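Local structure of 5-carboxymethyl-2-hydroxymuconate semialdehyde dehydrogenase (Thermus thermophilus, 2D4E) at residues P45-P49 against A50-V54; P350-L353 against Q354-G358. The protein probably catalyses the NAD-dependent oxidation of 5-carboxymethyl-2-hydroxymuconate semialdehyde to the corresponding acid, as a member of the aldehyde dehydrogenase family. One frame throughout, in Å; residues are numbered along the deposited sequence.

Contact 1: residues P45-P49 against A50-V54; sequences PSLDP and ATNEV. With NA (sodium ion), chain I.
Asp48 meets Ala50 and Thr51 because its chi1 of 169° sets CG opposite the backbone N and swings the carboxylate forward over the turn, where OD2 accepts from Ala50 N (2.9 Å) from above the carboxylate plane. This is an Asx turn, and it also lays Ala50 CB against OD2. On Thr51 a chi1 of 62° puts OG1 between N and the carbonyl carbon, facing Asp48; a water spans the remaining gap, donating to Asp48 OD1 and bonding to Thr51 OG1 (2.7 Å). The backbone of Asp48 takes part as well. Its carbonyl oxygen is gripped twice, by Thr51 N (2.9 Å) from above the carbonyl plane and by Asn52 N (2.6 Å) almost in line with C=O, while its N-H reaches Glu53 O (2.9 Å). Asn52 takes a positive phi (64°), the left-handed conformation, which lets the chain turn back into strand 53-59. The example is thus a tight beta hairpin whose reversal is closed by one aspartate, through its carboxylate and its backbone C=O and N-H. Farther from the turn, Leu47 and Val54 form a non-hydrogen-bonded pair with diverging side chains that still touch through Leu47 CD2 and Val54 CG2 (4.0 Å). Ser46 OG (2.7 Å) and Leu47 O (2.5 Å) bind a sodium ion, whose shell also holds a water, Asp113 and Trp200. Arg19 of helix 12-24 forms a salt bridge with Asp48 OD1, and Asn390 bonds to Asn52 OD1. The hairpin therefore lies between helix 12-24 and the start of helix 350-365, with helix 103-114 supplying Asp113 at the metal.

Contact 2: residues P350-L353 against Q354-G358; sequences PEHL and QRVLG
His352 reaches forward to Val356, one helical turn later, and shows how a side chain can cover the turn that follows it. From CA, the CB of His352 points away from residues 354-358, and a chi1 of -172° places CG opposite the backbone N and beside the carbonyl carbon. Beyond CG the imidazole spreads so that one face receives CG2 of Val356 in a CH-pi contact, 4.0 Å from the ring centroid and 20° off the ring normal. The methyl is displaced toward the rim: it lies 3.8 Å from NE2 and slightly farther from CE1 and CD2. At the tip, NE2 is hydrogen-bonded to Phe411 O, while ND1 bonds to a water (2.8 Å) that accepts from Arg355 NH2 (3.0 Å). Those two polar partners, together with the methyl, should restrict rotation of the ring. The Arg355 chain bends at chi2 and chi3, and the water sits at the edge of its guanidinium, in plane; NH2 also bonds to Glu250. The same spacing recurs on another side of the helix, where Leu353 and Leu357 lie side by side and point the same way, CG of Leu353 meeting CD1 of Leu357 at 4.0 Å. Beneath both pairs run regular alpha-helical bonds, such as Val356 N to His352 O (2.9 Å) and Leu357 N to Leu353 O (2.8 Å). The side chain of Arg355 lies about 5 Å from a bound NAD. Through His352, whose ring packs edge-to-face with Trp172, the first turns of helix 350-365 are seated against the loop between strand 166-169 and helix 175-188, and against the Phe411 loop that precedes strand 414-420.

How the contacts relate
From the N terminus, contact 1 comes first, closing the hairpin between strands 43-48 and 53-59. Almost three hundred residues later, contact 2 joins successive turns at the start of helix 350-365. Each is local, and they follow in series, neither nesting nor crossing. In space they adjoin, their centres about 15 Å apart: Asn52 OD1 lies 3.3 Å from Pro350 CD, and Leu47 CD1 packs on the same carbon at 4.1 Å. The N-terminal hairpin, with its sodium ion, thereby rests on the beginning of helix 350-365, whose Arg355 side chain lies near the bound NAD, tying two sequence-distant parts of the aldehyde dehydrogenase fold together.

Contact 1: residues P45-P49 against A50-V54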
loop_
_atom_site.group_PDB
_atom_site.type_symbol
_atom_site.label_atom_id
_atom_site.label_comp_id
_atom_site.label_asym_id
_atom_site.label_seq_id
_atom_site.Cartn_x
_atom_site.Cartn_y
_atom_site.Cartn_z
ATOM N N PRO C 45 -16.141 -44.452 -13.836
ATOM C CA PRO C 45 -16.115 -44.790 -12.413
ATOM C C PRO C 45 -14.973 -44.168 -11.625
ATOM O O PRO C 45 -13.960 -43.750 -12.189
ATOM C CB PRO C 45 -16.004 -46.302 -12.439
ATOM C CG PRO C 45 -15.030 -46.507 -13.586
ATOM C CD PRO C 45 -15.514 -45.515 -14.647
ATOM N N SER C 46 -15.164 -44.108 -10.310
ATOM C CA SER C 46 -14.154 -43.611 -9.392
ATOM C C SER C 46 -14.021 -44.680 -8.316
ATOM O O SER C 46 -15.016 -45.110 -7.728
ATOM C CB SER C 46 -14.567 -42.290 -8.749
ATOM O OG SER C 46 -13.549 -41.865 -7.855
ATOM N N LEU C 47 -12.788 -45.101 -8.063
ATOM C CA LEU C 47 -12.501 -46.139 -7.086
ATOM C C LEU C 47 -12.304 -45.632 -5.656
ATOM O O LEU C 47 -12.030 -44.453 -5.422
ATOM C CB LEU C 47 -11.230 -46.896 -7.502
ATOM C CG LEU C 47 -11.086 -47.340 -8.962
ATOM C CD1 LEU C 47 -9.741 -48.023 -9.155
ATOM C CD2 LEU C 47 -12.225 -48.283 -9.336
ATOM N N ASP C 48 -12.450 -46.550 -4.710
ATOM C CA ASP C 48 -12.235 -46.281 -3.296
ATOM C C ASP C 48 -10.803 -46.788 -3.128
ATOM O O ASP C 48 -10.562 -47.989 -3.152
ATOM C CB ASP C 48 -13.222 -47.105 -2.458
ATOM C CG ASP C 48 -12.906 -47.087 -0.971
ATOM O OD1 ASP C 48 -13.785 -47.498 -0.183
ATOM O OD2 ASP C 48 -11.789 -46.683 -0.583
ATOM N N PRO C 49 -9.834 -45.874 -2.971
ATOM C CA PRO C 49 -8.421 -46.241 -2.817
ATOM C C PRO C 49 -8.091 -47.255 -1.731
ATOM O O PRO C 49 -7.019 -47.857 -1.749
ATOM C CB PRO C 49 -7.736 -44.893 -2.598
ATOM C CG PRO C 49 -8.805 -44.065 -1.958
ATOM C CD PRO C 49 -10.025 -44.429 -2.750
ATOM N N ALA C 50 -9.012 -47.457 -0.797
ATOM C CA ALA C 50 -8.791 -48.414 0.280
ATOM C C ALA C 50 -9.080 -49.850 -0.151
ATOM O O ALA C 50 -8.549 -50.791 0.433
ATOM C CB ALA C 50 -9.654 -48.055 1.479
ATOM N N THR C 51 -9.904 -50.022 -1.179
ATOM C CA THR C 51 -10.263 -51.366 -1.642
ATOM C C THR C 51 -10.247 -51.528 -3.160
ATOM O O THR C 51 -10.351 -52.644 -3.680
ATOM C CB THR C 51 -11.669 -51.729 -1.172
ATOM O OG1 THR C 51 -12.601 -50.809 -1.750
ATOM C CG2 THR C 51 -11.767 -51.646 0.350
ATOM N N ASN C 52 -10.124 -50.410 -3.864
ATOM C CA ASN C 52 -10.125 -50.407 -5.316
ATOM C C ASN C 52 -11.450 -50.891 -5.883
ATOM O O ASN C 52 -11.523 -51.351 -7.022
ATOM C CB ASN C 52 -8.957 -51.229 -5.866
ATOM C CG ASN C 52 -7.630 -50.497 -5.737
ATOM O OD1 ASN C 52 -7.555 -49.294 -5.982
ATOM N ND2 ASN C 52 -6.584 -51.216 -5.354
ATOM N N GLU C 53 -12.500 -50.783 -5.073
ATOM C CA GLU C 53 -13.846 -51.157 -5.496
ATOM C C GLU C 53 -14.446 -49.869 -6.048
ATOM O O GLU C 53 -14.030 -48.774 -5.668
ATOM C CB GLU C 53 -14.699 -51.594 -4.306
ATOM C CG GLU C 53 -14.108 -52.668 -3.419
ATOM C CD GLU C 53 -14.345 -54.067 -3.940
ATOM O OE1 GLU C 53 -14.378 -55.004 -3.107
ATOM O OE2 GLU C 53 -14.489 -54.232 -5.173
ATOM N N VAL C 54 -15.430 -49.990 -6.928
ATOM C CA VAL C 54 -16.070 -48.810 -7.489
ATOM C C VAL C 54 -16.972 -48.155 -6.441
ATOM O O VAL C 54 -17.819 -48.820 -5.835
ATOM C CB VAL C 54 -16.905 -49.172 -8.736
ATOM C CG1 VAL C 54 -17.703 -47.965 -9.201
ATOM C CG2 VAL C 54 -15.986 -49.642 -9.855
HETATM NA NA NA I . -11.600 -42.074 -6.006
HETATM O O HOH W 1 -15.077 -49.776 -1.180
HETATM O O HOH W 2 -9.581 -42.984 -7.088
#

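Contact 2: residues P350-L353 against Q354-G358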
loop_
_atom_site.group_PDB
_atom_site.type_symbol
_atom_site.label_atom_id
_atom_site.label_comp_id
_atom_site.label_asym_id
_atom_site.label_seq_id
_atom_site.Cartn_x
_atom_site.Cartn_y
_atom_site.Cartn_z
ATOM N N PRO C 350 -4.358 -47.291 -8.152
ATOM C CA PRO C 350 -3.296 -48.274 -8.393
ATOM C C PRO C 350 -2.265 -47.783 -9.405
ATOM O O PRO C 350 -1.090 -48.120 -9.315
ATOM C CB PRO C 350 -4.060 -49.519 -8.874
ATOM C CG PRO C 350 -5.396 -48.989 -9.328
ATOM C CD PRO C 350 -5.686 -47.907 -8.318
ATOM N N GLU C 351 -2.703 -46.979 -10.367
ATOM C CA GLU C 351 -1.780 -46.448 -11.359
ATOM C C GLU C 351 -0.788 -45.509 -10.685
ATOM O O GLU C 351 0.375 -45.438 -11.076
ATOM C CB GLU C 351 -2.539 -45.699 -12.460
ATOM C CG GLU C 351 -3.179 -46.614 -13.491
ATOM C CD GLU C 351 -4.077 -45.866 -14.466
ATOM O OE1 GLU C 351 -3.763 -44.700 -14.791
ATOM O OE2 GLU C 351 -5.088 -46.450 -14.915
ATOM N N HIS C 352 -1.248 -44.789 -9.666
ATOM C CA HIS C 352 -0.369 -43.872 -8.964
ATOM C C HIS C 352 0.606 -44.654 -8.082
ATOM O O HIS C 352 1.748 -44.234 -7.880
ATOM C CB HIS C 352 -1.178 -42.887 -8.120
ATOM C CG HIS C 352 -0.341 -41.802 -7.516
ATOM N ND1 HIS C 352 0.448 -40.965 -8.276
ATOM C CD2 HIS C 352 -0.130 -41.448 -6.227
ATOM C CE1 HIS C 352 1.112 -40.146 -7.482
ATOM N NE2 HIS C 352 0.779 -40.420 -6.233
ATOM N N LEU C 353 0.154 -45.792 -7.559
ATOM C CA LEU C 353 1.015 -46.627 -6.726
ATOM C C LEU C 353 2.113 -47.208 -7.617
ATOM O O LEU C 353 3.276 -47.286 -7.215
ATOM C CB LEU C 353 0.216 -47.763 -6.072
ATOM C CG LEU C 353 1.039 -48.710 -5.183
ATOM C CD1 LEU C 353 1.682 -47.920 -4.040
ATOM C CD2 LEU C 353 0.150 -49.815 -4.635
ATOM N N GLN C 354 1.745 -47.609 -8.832
ATOM C CA GLN C 354 2.732 -48.158 -9.756
ATOM C C GLN C 354 3.761 -47.078 -10.106
ATOM O O GLN C 354 4.951 -47.373 -10.246
ATOM C CB GLN C 354 2.072 -48.672 -11.047
ATOM C CG GLN C 354 3.081 -49.320 -12.011
ATOM C CD GLN C 354 2.473 -49.809 -13.323
ATOM O OE1 GLN C 354 1.446 -50.488 -13.337
ATOM N NE2 GLN C 354 3.128 -49.478 -14.435
ATOM N N ARG C 355 3.312 -45.828 -10.238
ATOM C CA ARG C 355 4.233 -44.748 -10.572
ATOM C C ARG C 355 5.192 -44.475 -9.422
ATOM O O ARG C 355 6.396 -44.329 -9.632
ATOM C CB ARG C 355 3.489 -43.451 -10.923
ATOM C CG ARG C 355 4.198 -42.679 -12.039
ATOM C CD ARG C 355 4.424 -41.191 -11.773
ATOM N NE ARG C 355 3.200 -40.406 -11.865
ATOM C CZ ARG C 355 3.148 -39.133 -12.253
ATOM N NH1 ARG C 355 4.252 -38.490 -12.600
ATOM N NH2 ARG C 355 1.985 -38.498 -12.276
ATOM N N VAL C 356 4.656 -44.396 -8.209
ATOM C CA VAL C 356 5.485 -44.142 -7.035
ATOM C C VAL C 356 6.478 -45.290 -6.845
ATOM O O VAL C 356 7.657 -45.056 -6.588
ATOM C CB VAL C 356 4.617 -43.983 -5.758
ATOM C CG1 VAL C 356 5.506 -43.845 -4.531
ATOM C CG2 VAL C 356 3.726 -42.751 -5.886
ATOM N N LEU C 357 6.001 -46.527 -6.975
ATOM C CA LEU C 357 6.879 -47.688 -6.832
ATOM C C LEU C 357 7.933 -47.674 -7.926
ATOM O O LEU C 357 9.030 -48.191 -7.749
ATOM C CB LEU C 357 6.080 -48.988 -6.906
ATOM C CG LEU C 357 5.402 -49.415 -5.599
ATOM C CD1 LEU C 357 4.534 -50.643 -5.843
ATOM C CD2 LEU C 357 6.470 -49.706 -4.548
ATOM N N GLY C 358 7.588 -47.082 -9.063
ATOM C CA GLY C 358 8.532 -46.996 -10.156
ATOM C C GLY C 358 9.707 -46.128 -9.758
ATOM O O GLY C 358 10.853 -46.405 -10.134
HETATM O O HOH W 3 -0.085 -40.254 -10.948
#